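Local coordinates for protein FKBO (PDB 4BPS) that hydrolyses chorismate to a dihydroxycyclohexadiene carboxylic acid and pyruvate, a step in the biosynthesis of the immunosuppressant polyketides FK506 and FK520, at residues E70-V75 against A322-H327; R136-V141 against A178-G183; I204-V209 against L267-R272; G261-A266 against R311-R316; D294-Y299 against V337-M342. All blocks are in the same frame, centred on the assembly; numbering follows the deposited sequence.

In the fold
From the N terminus, strand 72-77 opens interaction 1, which closes only near the C terminus at strand 323-327 and spans interactions 2, 3 and 4. Interaction 2 closes first, a loop of 36 residues carrying helix 154-169, and pairs strands 133-142 and 178-184. In series after it, interaction 3 ties the loop after strand 201-204 to helix 259-274. Interaction 4 crosses interaction 3 and joins that helix to helix 306-314. Interaction 5 crosses both 1 and 4, pairing strands 296-300 and 337-343. E340 of interaction 5 bonds to T180 and W138 of interaction 2, while K297 meets E74 of interaction 1, so polar side chains link the three sheets.

Interaction 1: residues E70-V75 against A322-H327; sequences EAFTEV and AVALLH
A324 sets its methyl over one face of the F72 ring, CB lying 3.9 Å from the ring centroid and 30° off the normal, a CH-pi contact. The ring is placed for this by a chi1 of 75°, which holds CG between the backbone N and the carbonyl carbon. L325 takes part through its carbonyl rather than its side chain, which packs on helix 306-314. One water donates to both L325 O and E70 O, at 2.7 Å from E70 O; a second donates to L325 O and, weakly, to E70 OE2. L326 comes next, its CD2 4.0 Å from F72 CE1 and near the ring plane, so the ring is touched at its edge as well as over a face. H327 brings CB to 4.3 Å from E70 OE1, a loose contact; the carboxylate itself is held by T65 and R303. No direct hydrogen bond joins the two segments, whose strands belong to different sheets; apolar contacts round the F72 ring make the join, and its polar part runs through water.

Interaction 2: residues R136-V141 against A178-G183; sequences RTWNYV and AATGIG. With 3EB (3-(2-carboxyethyl)benzoic acid), chain B.
R136 bends at chi2 (-63°), and T180 holds OG1 beside its backbone N (chi1 -65°), which lets the guanidinium reach the hydroxyl across the strands. NH2 of R136 gives T180 OG1 a bond of 2.9 Å lying in the guanidinium plane, and a second to T137 O at 2.8 Å; E340 is a further partner of the T180 hydroxyl. NH2 of R136 also lies over one face of the W138 indole, toward its rim, and the indole NE1 bonds to E340. Replacing R136 with a leucine would probably leave T180 OG1 and T137 O without this donor. The strands run parallel: they are the two strands of a beta-alpha-beta unit, connected through helix 154-169. N139 grips T180 O twice, N at 2.8 Å and ND2 at 3.0 Å coming from opposite faces of the carbonyl plane, while Y119 OH bonds to N139 OD1. I182 puts CG2 3.4 Å from Y140 CD1. G181 N lies 3.4 Å from CAN of the bound 3-(2-carboxyethyl)benzoic acid, and a CB on G181 would clash with CAL, its carboxylate carbon.

Interaction 3: residues I204-V209 against L267-R272; sequences IENPAV and LDNMAR
Segment 204-209, irregular apart from a type I turn from N206 to V209, meets helix 259-274 with N206 and R272 nearest in the backbone, CA atoms 6.8 Å apart. N206 OD1 accepts from A208 N at 3.0 Å, an Asx turn. With CG of N206 opposite its backbone N (chi1 174°), the amide extends to the helix, and the same OD1 takes R272 NH2 at 2.8 Å on a lone pair in the carbonyl plane. The other amide arm, ND2, donates to N269 OD1 at 3.2 Å from above that carbonyl's plane, the two amides being turned 77° apart. R272 NH2 bonds to N269 OD1 as well, closing a ring of three side chains. Without the N206 amide, as with an alanine here, the Asx turn is likely to be lost and R272 NH2 left with its bond to N269. V209 rests CG2 against the N269 amide. The P207 ring and the R272 chain pass in opposite directions, CD to CD 3.9 Å, and A208 CB sits 3.8 Å from R272 NH2, over one guanidinium face.

Interaction 4: residues G261-A266 against R311-R316; sequences GQCEVA and RVCAAR
E264 and R316 set their flat groups almost in one plane, carboxylate and guanidinium only 17° apart, and cross obliquely as they meet. The salt bridge runs through a single nitrogen: R316 NH1 is 2.7 Å from E264 OE1, which it meets nearly along the C-O axis. The same NH1 bonds to the backbone oxygen E264 O at 3.1 Å, in the carbonyl plane and on a lone pair, so one guanidinium nitrogen clasps both ends of the glutamate. A bend at chi2 (-76°) in E264 turns the carboxylate toward V312 and R316 and brings both oxygens into use. OE2 lies 3.6 Å from V312 CG1 and takes a bond from a water at 2.7 Å, which also donates to V312 O. Next to these polar groups the contact is apolar. C263 swings SG opposite its backbone N, against V312 CG1 at 3.7 Å and C313 SG, the two sulfurs in van der Waals contact and not bonded. The contact thus joins helix 259-274 to helix 306-314 and the residues that follow it. R316 NH2 adds a salt bridge to D268 a turn further along the first helix, while that helix packs on strand 337-343 through C263 against V337 and A266 against I339.

Interaction 5: residues D294-Y299 against V337-M342; sequences DHLKVY and VEIEGM. With 3EB (3-(2-carboxyethyl)benzoic acid), chain B.
Strands 296-299 and 337-342 run antiparallel at 171°, their axes 4.6 Å apart, with a beta bulge between D294 and K297 that shifts the register by one residue. Within this sheet K297 and E340 form a hydrogen-bonded pair, as do Y299 and E338, and V298 faces I339 in a non-hydrogen-bonded one. G341 sits beside L296 at the bulge, where a CB would clash with L296 CG. E340 is the hub: its CG lies between the backbone N and the carbonyl carbon (chi1 65°), and the carboxylate faces two partners on the neighbouring strand. K297 runs alongside it in a salt bridge, K297 NZ 2.9 Å from E340 OE2, while the Y299 hydroxyl donates to OE1 at 2.7 Å with that oxygen in the plane of the ring; both donors approach from above the carboxylate plane. K297 has a second acid in E74, so the lysine probably offsets part of the charge of two acids. On the other face, I339 packs CG2 against L296 CD2 at 3.7 Å and against V298 CG2, under helix 259-274. E338, the catalytic proton acceptor, lies on the same face of the sheet as Y299 and E340 in an extended chain, its OE2 3.2 Å from CA of the bound 3-(2-carboxyethyl)benzoic acid.

Interaction 1: residues E70-V75 against A322-H327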
# COMPACT_ATOMS: atom_id res chain seq x y z
N GLU A 70 -17.06 -4.25 -8.92
CA GLU A 70 -16.18 -3.89 -7.81
C GLU A 70 -15.05 -2.96 -8.25
O GLU A 70 -14.21 -2.57 -7.42
CB GLU A 70 -15.61 -5.16 -7.19
CG GLU A 70 -16.70 -5.88 -6.44
CD GLU A 70 -16.36 -7.30 -6.07
OE1 GLU A 70 -15.37 -7.87 -6.60
OE2 GLU A 70 -17.10 -7.85 -5.21
N ALA A 71 -15.01 -2.62 -9.53
CA ALA A 71 -13.95 -1.75 -10.01
C ALA A 71 -14.15 -0.35 -9.48
O ALA A 71 -15.29 0.10 -9.32
CB ALA A 71 -13.93 -1.73 -11.54
N PHE A 72 -13.06 0.36 -9.20
CA PHE A 72 -13.14 1.76 -8.79
C PHE A 72 -11.76 2.37 -9.00
O PHE A 72 -10.78 1.65 -9.23
CB PHE A 72 -13.58 1.91 -7.31
CG PHE A 72 -12.50 1.59 -6.33
CD1 PHE A 72 -12.19 0.26 -6.02
CD2 PHE A 72 -11.78 2.60 -5.71
CE1 PHE A 72 -11.17 -0.02 -5.11
CE2 PHE A 72 -10.78 2.32 -4.81
CZ PHE A 72 -10.47 1.01 -4.51
N THR A 73 -11.68 3.70 -8.94
CA THR A 73 -10.41 4.40 -9.07
C THR A 73 -9.98 4.98 -7.73
O THR A 73 -10.74 5.69 -7.04
CB THR A 73 -10.49 5.52 -10.11
OG1 THR A 73 -10.93 4.95 -11.33
CG2 THR A 73 -9.14 6.19 -10.36
N GLU A 74 -8.75 4.64 -7.35
CA GLU A 74 -8.09 5.20 -6.18
C GLU A 74 -7.29 6.41 -6.65
O GLU A 74 -6.35 6.27 -7.43
CB GLU A 74 -7.17 4.12 -5.60
CG GLU A 74 -6.21 4.57 -4.52
CD GLU A 74 -5.25 3.46 -4.12
OE1 GLU A 74 -5.64 2.27 -4.17
OE2 GLU A 74 -4.09 3.77 -3.74
N VAL A 75 -7.67 7.61 -6.19
CA VAL A 75 -7.06 8.85 -6.66
C VAL A 75 -6.28 9.50 -5.52
O VAL A 75 -6.85 9.76 -4.45
CB VAL A 75 -8.13 9.84 -7.18
CG1 VAL A 75 -7.44 11.04 -7.83
CG2 VAL A 75 -9.11 9.17 -8.17
N ALA A 322 -15.37 5.58 3.33
CA ALA A 322 -15.27 4.95 2.03
C ALA A 322 -14.55 3.62 2.21
O ALA A 322 -13.43 3.58 2.73
CB ALA A 322 -14.51 5.87 1.08
N VAL A 323 -15.21 2.54 1.79
CA VAL A 323 -14.69 1.19 1.96
C VAL A 323 -14.88 0.45 0.64
O VAL A 323 -15.96 0.48 0.07
CB VAL A 323 -15.41 0.44 3.11
CG1 VAL A 323 -14.84 -0.94 3.28
CG2 VAL A 323 -15.32 1.19 4.44
N ALA A 324 -13.80 -0.12 0.12
CA ALA A 324 -13.84 -0.89 -1.12
C ALA A 324 -13.36 -2.30 -0.85
O ALA A 324 -12.24 -2.51 -0.38
CB ALA A 324 -12.95 -0.26 -2.16
N LEU A 325 -14.20 -3.29 -1.16
CA LEU A 325 -13.80 -4.70 -1.04
C LEU A 325 -13.29 -5.18 -2.39
O LEU A 325 -13.88 -4.88 -3.42
CB LEU A 325 -14.96 -5.57 -0.55
CG LEU A 325 -15.04 -5.74 0.98
CD1 LEU A 325 -15.41 -4.43 1.64
CD2 LEU A 325 -16.01 -6.83 1.38
N LEU A 326 -12.18 -5.91 -2.36
CA LEU A 326 -11.51 -6.42 -3.57
C LEU A 326 -11.25 -7.91 -3.37
O LEU A 326 -10.66 -8.29 -2.36
CB LEU A 326 -10.21 -5.66 -3.81
CG LEU A 326 -10.38 -4.17 -4.17
CD1 LEU A 326 -9.03 -3.44 -4.05
CD2 LEU A 326 -10.95 -4.02 -5.58
N HIS A 327 -11.64 -8.72 -4.35
CA HIS A 327 -11.48 -10.15 -4.30
C HIS A 327 -10.12 -10.52 -4.87
O HIS A 327 -9.95 -10.46 -6.11
CB HIS A 327 -12.59 -10.80 -5.10
CG HIS A 327 -12.46 -12.27 -5.19
ND1 HIS A 327 -12.86 -12.98 -6.30
CD2 HIS A 327 -11.91 -13.17 -4.33
CE1 HIS A 327 -12.59 -14.26 -6.10
NE2 HIS A 327 -12.01 -14.40 -4.92
O HOH W 1 -14.45 -2.52 -4.69
O HOH W 2 -16.82 -5.65 -3.27

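Interaction 2: residues R136-V141 against A178-G183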
# COMPACT_ATOMS: atom_id res chain seq x y z
N ARG A 136 4.74 5.77 1.76
CA ARG A 136 3.77 4.70 1.60
C ARG A 136 4.15 3.95 0.33
O ARG A 136 4.48 4.60 -0.67
CB ARG A 136 2.35 5.26 1.46
CG ARG A 136 1.29 4.54 2.25
CD ARG A 136 1.07 3.08 1.84
NE ARG A 136 -0.09 2.49 2.53
CZ ARG A 136 -0.45 1.23 2.32
NH1 ARG A 136 -1.52 0.74 2.94
NH2 ARG A 136 0.26 0.47 1.52
N THR A 137 4.12 2.62 0.35
CA THR A 137 4.31 1.85 -0.86
C THR A 137 3.19 0.83 -0.99
O THR A 137 2.61 0.39 0.00
CB THR A 137 5.67 1.08 -0.86
OG1 THR A 137 5.69 0.13 0.21
CG2 THR A 137 6.84 2.03 -0.76
N TRP A 138 2.91 0.44 -2.24
CA TRP A 138 1.97 -0.65 -2.51
C TRP A 138 2.60 -1.55 -3.57
O TRP A 138 3.21 -1.06 -4.52
CB TRP A 138 0.65 -0.16 -3.06
CG TRP A 138 -0.23 0.66 -2.15
CD1 TRP A 138 -1.33 0.22 -1.48
CD2 TRP A 138 -0.11 2.08 -1.86
NE1 TRP A 138 -1.92 1.28 -0.81
CE2 TRP A 138 -1.19 2.42 -1.01
CE3 TRP A 138 0.78 3.09 -2.24
CZ2 TRP A 138 -1.40 3.72 -0.54
CZ3 TRP A 138 0.57 4.38 -1.78
CH2 TRP A 138 -0.52 4.69 -0.94
N ASN A 139 2.39 -2.85 -3.41
CA ASN A 139 2.87 -3.86 -4.35
C ASN A 139 1.70 -4.77 -4.69
O ASN A 139 1.17 -5.47 -3.83
CB ASN A 139 4.00 -4.70 -3.73
CG ASN A 139 5.09 -3.84 -3.13
OD1 ASN A 139 5.96 -3.37 -3.84
ND2 ASN A 139 5.03 -3.62 -1.80
N TYR A 140 1.30 -4.72 -5.97
CA TYR A 140 0.20 -5.55 -6.49
C TYR A 140 0.88 -6.64 -7.31
O TYR A 140 1.43 -6.37 -8.38
CB TYR A 140 -0.75 -4.71 -7.33
CG TYR A 140 -1.37 -3.56 -6.53
CD1 TYR A 140 -2.38 -3.82 -5.60
CD2 TYR A 140 -0.94 -2.25 -6.67
CE1 TYR A 140 -2.95 -2.81 -4.86
CE2 TYR A 140 -1.51 -1.22 -5.94
CZ TYR A 140 -2.52 -1.50 -5.03
OH TYR A 140 -3.13 -0.54 -4.28
N VAL A 141 0.88 -7.87 -6.77
CA VAL A 141 1.76 -8.95 -7.21
C VAL A 141 0.92 -10.03 -7.87
O VAL A 141 0.24 -10.79 -7.18
CB VAL A 141 2.55 -9.51 -6.00
CG1 VAL A 141 3.48 -10.66 -6.44
CG2 VAL A 141 3.37 -8.41 -5.30
N ALA A 178 4.83 2.41 5.61
CA ALA A 178 3.66 1.58 5.47
C ALA A 178 3.64 0.96 4.06
O ALA A 178 4.05 1.60 3.07
CB ALA A 178 2.41 2.43 5.68
N ALA A 179 3.13 -0.27 4.00
CA ALA A 179 3.13 -1.02 2.75
C ALA A 179 1.92 -1.92 2.61
O ALA A 179 1.20 -2.20 3.59
CB ALA A 179 4.42 -1.88 2.64
N THR A 180 1.72 -2.36 1.38
CA THR A 180 0.81 -3.44 1.02
C THR A 180 1.54 -4.39 0.10
O THR A 180 2.26 -3.93 -0.80
CB THR A 180 -0.41 -2.88 0.30
OG1 THR A 180 -1.12 -2.06 1.23
CG2 THR A 180 -1.33 -3.96 -0.26
N GLY A 181 1.37 -5.70 0.32
CA GLY A 181 1.89 -6.75 -0.55
C GLY A 181 0.74 -7.70 -0.82
O GLY A 181 0.44 -8.56 0.01
N ILE A 182 0.07 -7.54 -1.96
CA ILE A 182 -1.23 -8.17 -2.15
C ILE A 182 -1.28 -8.76 -3.55
O ILE A 182 -0.53 -8.33 -4.43
CB ILE A 182 -2.35 -7.11 -1.91
CG1 ILE A 182 -3.67 -7.77 -1.56
CG2 ILE A 182 -2.49 -6.14 -3.12
CD1 ILE A 182 -3.68 -8.33 -0.16
N GLY A 183 -2.15 -9.75 -3.77
CA GLY A 183 -2.23 -10.40 -5.07
C GLY A 183 -2.91 -9.58 -6.13
O GLY A 183 -3.68 -8.65 -5.87
C 3EB B . 2.04 -9.39 7.19
O 3EB B . 3.16 -9.86 7.01
CA 3EB B . 0.92 -9.60 6.20
OAB 3EB B . 5.17 -7.55 1.73
OAD 3EB B . 4.69 -5.40 1.47
CAE 3EB B . 1.30 -6.89 4.87
CAF 3EB B . 1.72 -5.64 4.44
CAG 3EB B . 1.87 -8.05 4.35
CAH 3EB B . 2.71 -5.52 3.48
CAL 3EB B . 4.46 -6.56 1.98
CAM 3EB B . 2.88 -7.91 3.40
CAN 3EB B . 3.33 -6.66 2.97
OXT 3EB B . 1.72 -8.74 8.26
C2 3EB B . 1.40 -9.44 4.74

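Interaction 3: residues I204-V209 against L267-R272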
# COMPACT_ATOMS: atom_id res chain seq x y z
N ILE A 204 5.89 3.50 12.19
CA ILE A 204 5.25 3.04 13.40
C ILE A 204 5.11 1.53 13.37
O ILE A 204 4.66 0.95 12.36
CB ILE A 204 3.84 3.71 13.52
CG1 ILE A 204 4.02 5.24 13.60
CG2 ILE A 204 3.10 3.19 14.74
CD1 ILE A 204 2.78 6.03 13.16
N GLU A 205 5.49 0.90 14.48
CA GLU A 205 5.31 -0.54 14.67
C GLU A 205 4.07 -0.83 15.53
O GLU A 205 3.48 0.08 16.12
CB GLU A 205 6.56 -1.17 15.29
CG GLU A 205 7.78 -1.08 14.39
CD GLU A 205 7.58 -1.81 13.06
OE1 GLU A 205 7.44 -3.06 13.05
OE2 GLU A 205 7.52 -1.12 12.01
N ASN A 206 3.70 -2.11 15.59
CA ASN A 206 2.53 -2.59 16.35
C ASN A 206 3.07 -3.43 17.50
O ASN A 206 3.74 -4.40 17.25
CB ASN A 206 1.68 -3.50 15.43
CG ASN A 206 0.49 -4.22 16.12
OD1 ASN A 206 0.49 -4.52 17.31
ND2 ASN A 206 -0.53 -4.53 15.30
N PRO A 207 2.76 -3.09 18.76
CA PRO A 207 3.39 -3.80 19.90
C PRO A 207 3.19 -5.31 20.08
O PRO A 207 3.89 -5.95 20.88
CB PRO A 207 2.74 -3.11 21.11
CG PRO A 207 2.22 -1.89 20.68
CD PRO A 207 1.95 -1.95 19.21
N ALA A 208 2.21 -5.86 19.39
CA ALA A 208 1.96 -7.33 19.46
C ALA A 208 2.23 -8.01 18.12
O ALA A 208 1.78 -9.16 17.91
CB ALA A 208 0.53 -7.59 19.92
N VAL A 209 2.94 -7.33 17.22
CA VAL A 209 3.24 -7.90 15.90
C VAL A 209 4.73 -7.72 15.67
O VAL A 209 5.28 -6.64 15.88
CB VAL A 209 2.40 -7.24 14.79
CG1 VAL A 209 2.84 -7.72 13.40
CG2 VAL A 209 0.91 -7.58 15.00
N LEU A 267 -8.64 -5.98 12.26
CA LEU A 267 -9.18 -4.71 12.74
C LEU A 267 -8.62 -4.37 14.12
O LEU A 267 -8.33 -3.21 14.40
CB LEU A 267 -10.70 -4.78 12.73
CG LEU A 267 -11.33 -4.77 11.34
CD1 LEU A 267 -12.82 -5.18 11.43
CD2 LEU A 267 -11.19 -3.42 10.69
N ASP A 268 -8.48 -5.38 15.00
CA ASP A 268 -7.84 -5.15 16.29
C ASP A 268 -6.42 -4.62 16.12
O ASP A 268 -5.99 -3.73 16.84
CB ASP A 268 -7.74 -6.43 17.13
CG ASP A 268 -9.06 -6.97 17.61
OD1 ASP A 268 -10.09 -6.27 17.57
OD2 ASP A 268 -9.03 -8.15 18.06
N ASN A 269 -5.67 -5.21 15.17
CA ASN A 269 -4.30 -4.76 14.94
C ASN A 269 -4.28 -3.32 14.43
O ASN A 269 -3.46 -2.49 14.85
CB ASN A 269 -3.61 -5.68 13.93
CG ASN A 269 -3.05 -6.95 14.58
OD1 ASN A 269 -2.59 -6.92 15.72
ND2 ASN A 269 -2.99 -8.04 13.81
N MSE A 270 -5.20 -2.98 13.52
CA MSE A 270 -5.29 -1.62 13.04
C MSE A 270 -5.59 -0.66 14.19
O MSE A 270 -4.97 0.41 14.30
CB MSE A 270 -6.37 -1.55 11.96
CG MSE A 270 -6.66 -0.16 11.45
SE MSE A 270 -7.92 -0.13 9.96
CE MSE A 270 -6.68 -0.48 8.50
N ALA A 271 -6.53 -1.03 15.07
CA ALA A 271 -6.88 -0.18 16.21
C ALA A 271 -5.69 -0.01 17.14
O ALA A 271 -5.47 1.07 17.68
CB ALA A 271 -8.07 -0.74 16.96
N ARG A 272 -4.90 -1.06 17.31
CA ARG A 272 -3.76 -0.97 18.22
C ARG A 272 -2.70 -0.03 17.65
O ARG A 272 -2.11 0.77 18.38
CB ARG A 272 -3.15 -2.35 18.50
CG ARG A 272 -2.20 -2.30 19.68
CD ARG A 272 -1.50 -3.61 19.99
NE ARG A 272 -2.50 -4.65 20.10
CZ ARG A 272 -2.76 -5.54 19.15
NH1 ARG A 272 -3.75 -6.41 19.31
NH2 ARG A 272 -2.04 -5.58 18.04

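Interaction 4: residues G261-A266 against R311-R316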
# COMPACT_ATOMS: atom_id res chain seq x y z
N GLY A 261 -12.75 -14.47 12.23
CA GLY A 261 -11.75 -14.26 13.25
C GLY A 261 -10.52 -13.51 12.74
O GLY A 261 -10.02 -12.59 13.40
N GLN A 262 -10.05 -13.85 11.54
CA GLN A 262 -8.93 -13.11 10.96
C GLN A 262 -9.29 -11.65 10.76
O GLN A 262 -8.47 -10.77 11.00
CB GLN A 262 -8.42 -13.71 9.66
CG GLN A 262 -7.71 -15.05 9.85
CD GLN A 262 -6.95 -15.48 8.62
OE1 GLN A 262 -6.76 -14.73 7.66
NE2 GLN A 262 -6.49 -16.71 8.64
N CYS A 263 -10.52 -11.38 10.29
CA CYS A 263 -10.92 -9.99 10.03
C CYS A 263 -10.99 -9.22 11.37
O CYS A 263 -10.55 -8.06 11.45
CB CYS A 263 -12.26 -9.99 9.32
SG CYS A 263 -12.74 -8.36 8.68
N GLU A 264 -11.52 -9.86 12.42
CA GLU A 264 -11.59 -9.21 13.73
C GLU A 264 -10.18 -8.89 14.25
O GLU A 264 -9.96 -7.80 14.79
CB GLU A 264 -12.35 -10.09 14.72
CG GLU A 264 -13.84 -10.26 14.40
CD GLU A 264 -14.71 -9.05 14.75
OE1 GLU A 264 -14.19 -8.03 15.18
OE2 GLU A 264 -15.94 -9.14 14.55
N VAL A 265 -9.24 -9.82 14.12
CA VAL A 265 -7.88 -9.57 14.57
C VAL A 265 -7.18 -8.51 13.71
O VAL A 265 -6.42 -7.69 14.21
CB VAL A 265 -7.06 -10.87 14.66
CG1 VAL A 265 -5.58 -10.58 14.93
CG2 VAL A 265 -7.64 -11.75 15.77
N ALA A 266 -7.42 -8.52 12.39
CA ALA A 266 -6.87 -7.49 11.53
C ALA A 266 -7.34 -6.12 11.99
O ALA A 266 -6.55 -5.17 12.10
CB ALA A 266 -7.27 -7.74 10.08
N ARG A 311 -19.78 -7.49 6.38
CA ARG A 311 -20.61 -7.33 7.56
C ARG A 311 -19.77 -7.14 8.83
O ARG A 311 -20.12 -6.32 9.69
CB ARG A 311 -21.60 -8.50 7.70
CG ARG A 311 -22.65 -8.53 6.57
CD ARG A 311 -23.81 -9.51 6.80
NE ARG A 311 -23.40 -10.74 7.49
CZ ARG A 311 -23.07 -11.87 6.88
NH1 ARG A 311 -23.09 -11.95 5.55
NH2 ARG A 311 -22.71 -12.93 7.60
N VAL A 312 -18.67 -7.88 8.96
CA VAL A 312 -17.79 -7.69 10.08
C VAL A 312 -17.23 -6.28 10.10
O VAL A 312 -17.20 -5.63 11.16
CB VAL A 312 -16.62 -8.72 10.05
CG1 VAL A 312 -15.58 -8.38 11.10
CG2 VAL A 312 -17.14 -10.14 10.25
N CYS A 313 -16.80 -5.81 8.94
CA CYS A 313 -16.24 -4.48 8.86
C CYS A 313 -17.30 -3.42 9.16
O CYS A 313 -17.01 -2.45 9.84
CB CYS A 313 -15.61 -4.24 7.49
SG CYS A 313 -14.06 -5.17 7.25
N ALA A 314 -18.51 -3.59 8.63
CA ALA A 314 -19.57 -2.61 8.82
C ALA A 314 -19.96 -2.47 10.29
O ALA A 314 -20.49 -1.43 10.70
CB ALA A 314 -20.78 -2.98 8.00
N ALA A 315 -19.72 -3.50 11.11
CA ALA A 315 -20.03 -3.40 12.51
C ALA A 315 -18.99 -2.60 13.29
O ALA A 315 -19.25 -2.22 14.43
CB ALA A 315 -20.13 -4.81 13.12
N ARG A 316 -17.81 -2.38 12.70
CA ARG A 316 -16.76 -1.66 13.42
C ARG A 316 -16.32 -0.36 12.78
O ARG A 316 -15.93 0.56 13.50
CB ARG A 316 -15.56 -2.58 13.65
CG ARG A 316 -15.93 -3.72 14.63
CD ARG A 316 -14.82 -4.71 14.89
NE ARG A 316 -13.69 -4.10 15.58
CZ ARG A 316 -12.58 -4.77 15.90
NH1 ARG A 316 -12.45 -6.05 15.55
NH2 ARG A 316 -11.59 -4.13 16.51
O HOH W 3 -17.44 -6.94 13.88

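Interaction 5: residues D294-Y299 against V337-M342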
# COMPACT_ATOMS: atom_id res chain seq x y z
N ASP A 294 -10.45 6.05 7.15
CA ASP A 294 -11.22 6.27 5.93
C ASP A 294 -10.41 5.73 4.74
O ASP A 294 -9.25 5.31 4.87
CB ASP A 294 -11.50 7.77 5.80
CG ASP A 294 -12.69 8.11 4.89
OD1 ASP A 294 -13.30 7.23 4.25
OD2 ASP A 294 -12.98 9.33 4.82
N HIS A 295 -11.06 5.69 3.58
CA HIS A 295 -10.46 5.22 2.33
C HIS A 295 -9.79 3.87 2.54
O HIS A 295 -8.60 3.64 2.26
CB HIS A 295 -9.56 6.29 1.70
CG HIS A 295 -10.36 7.50 1.35
ND1 HIS A 295 -10.42 8.61 2.18
CD2 HIS A 295 -11.25 7.72 0.35
CE1 HIS A 295 -11.30 9.46 1.67
NE2 HIS A 295 -11.81 8.96 0.56
N LEU A 296 -10.61 2.95 3.02
CA LEU A 296 -10.17 1.59 3.30
C LEU A 296 -10.33 0.69 2.10
O LEU A 296 -11.35 0.74 1.41
CB LEU A 296 -10.93 1.01 4.48
CG LEU A 296 -10.77 1.78 5.80
CD1 LEU A 296 -11.98 2.67 6.10
CD2 LEU A 296 -10.53 0.81 6.94
N LYS A 297 -9.34 -0.16 1.89
CA LYS A 297 -9.45 -1.28 0.96
C LYS A 297 -9.38 -2.56 1.78
O LYS A 297 -8.50 -2.70 2.64
CB LYS A 297 -8.37 -1.24 -0.11
CG LYS A 297 -8.63 -0.08 -1.10
CD LYS A 297 -7.38 0.64 -1.54
CE LYS A 297 -6.46 -0.28 -2.27
NZ LYS A 297 -5.07 0.33 -2.39
N VAL A 298 -10.31 -3.46 1.50
CA VAL A 298 -10.44 -4.72 2.22
C VAL A 298 -10.26 -5.84 1.18
O VAL A 298 -11.10 -5.99 0.29
CB VAL A 298 -11.83 -4.81 2.91
CG1 VAL A 298 -11.96 -6.15 3.64
CG2 VAL A 298 -12.02 -3.65 3.88
N TYR A 299 -9.14 -6.55 1.28
CA TYR A 299 -8.81 -7.59 0.33
C TYR A 299 -9.27 -8.92 0.89
O TYR A 299 -8.98 -9.22 2.06
CB TYR A 299 -7.30 -7.63 0.14
CG TYR A 299 -6.65 -6.32 -0.24
CD1 TYR A 299 -6.75 -5.80 -1.53
CD2 TYR A 299 -5.89 -5.59 0.69
CE1 TYR A 299 -6.10 -4.62 -1.89
CE2 TYR A 299 -5.24 -4.41 0.35
CZ TYR A 299 -5.35 -3.93 -0.96
OH TYR A 299 -4.71 -2.79 -1.36
N VAL A 337 -7.88 -12.42 4.56
CA VAL A 337 -8.42 -11.07 4.51
C VAL A 337 -7.35 -10.10 5.00
O VAL A 337 -6.55 -10.46 5.88
CB VAL A 337 -9.69 -10.96 5.39
CG1 VAL A 337 -9.45 -11.41 6.86
CG2 VAL A 337 -10.28 -9.53 5.33
N GLU A 338 -7.31 -8.90 4.44
CA GLU A 338 -6.48 -7.83 4.99
C GLU A 338 -7.19 -6.50 4.76
O GLU A 338 -8.01 -6.37 3.85
CB GLU A 338 -5.13 -7.73 4.30
CG GLU A 338 -4.18 -8.80 4.67
CD GLU A 338 -2.82 -8.52 4.09
OE1 GLU A 338 -2.75 -7.84 3.02
OE2 GLU A 338 -1.81 -8.96 4.66
N ILE A 339 -6.84 -5.51 5.58
CA ILE A 339 -7.44 -4.20 5.50
C ILE A 339 -6.35 -3.13 5.58
O ILE A 339 -5.48 -3.21 6.44
CB ILE A 339 -8.44 -3.97 6.65
CG1 ILE A 339 -9.46 -5.12 6.73
CG2 ILE A 339 -9.16 -2.63 6.49
CD1 ILE A 339 -9.26 -6.03 7.89
N GLU A 340 -6.41 -2.15 4.67
CA GLU A 340 -5.57 -0.96 4.76
C GLU A 340 -6.48 0.27 4.83
O GLU A 340 -7.67 0.21 4.52
CB GLU A 340 -4.64 -0.84 3.54
CG GLU A 340 -5.36 -0.64 2.23
CD GLU A 340 -4.41 -0.48 1.05
OE1 GLU A 340 -3.68 -1.44 0.74
OE2 GLU A 340 -4.39 0.62 0.43
N GLY A 341 -5.91 1.42 5.17
CA GLY A 341 -6.66 2.65 5.16
C GLY A 341 -5.79 3.78 5.69
O GLY A 341 -4.59 3.62 5.88
N MSE A 342 -6.41 4.93 5.97
CA MSE A 342 -5.64 6.09 6.44
C MSE A 342 -6.50 6.96 7.33
O MSE A 342 -7.74 6.87 7.32
CB MSE A 342 -5.08 6.91 5.26
CG MSE A 342 -6.13 7.54 4.38
SE MSE A 342 -5.36 8.76 3.06
CE MSE A 342 -5.12 10.25 4.26
C 3EB B . 2.04 -9.39 7.19
O 3EB B . 3.16 -9.86 7.01
CA 3EB B . 0.92 -9.60 6.20
OAB 3EB B . 5.17 -7.55 1.73
OAD 3EB B . 4.69 -5.40 1.47
CAE 3EB B . 1.30 -6.89 4.87
CAF 3EB B . 1.72 -5.64 4.44
CAG 3EB B . 1.87 -8.05 4.35
CAH 3EB B . 2.71 -5.52 3.48
CAL 3EB B . 4.46 -6.56 1.98
CAM 3EB B . 2.88 -7.91 3.40
CAN 3EB B . 3.33 -6.66 2.97
OXT 3EB B . 1.72 -8.74 8.26
C2 3EB B . 1.40 -9.44 4.74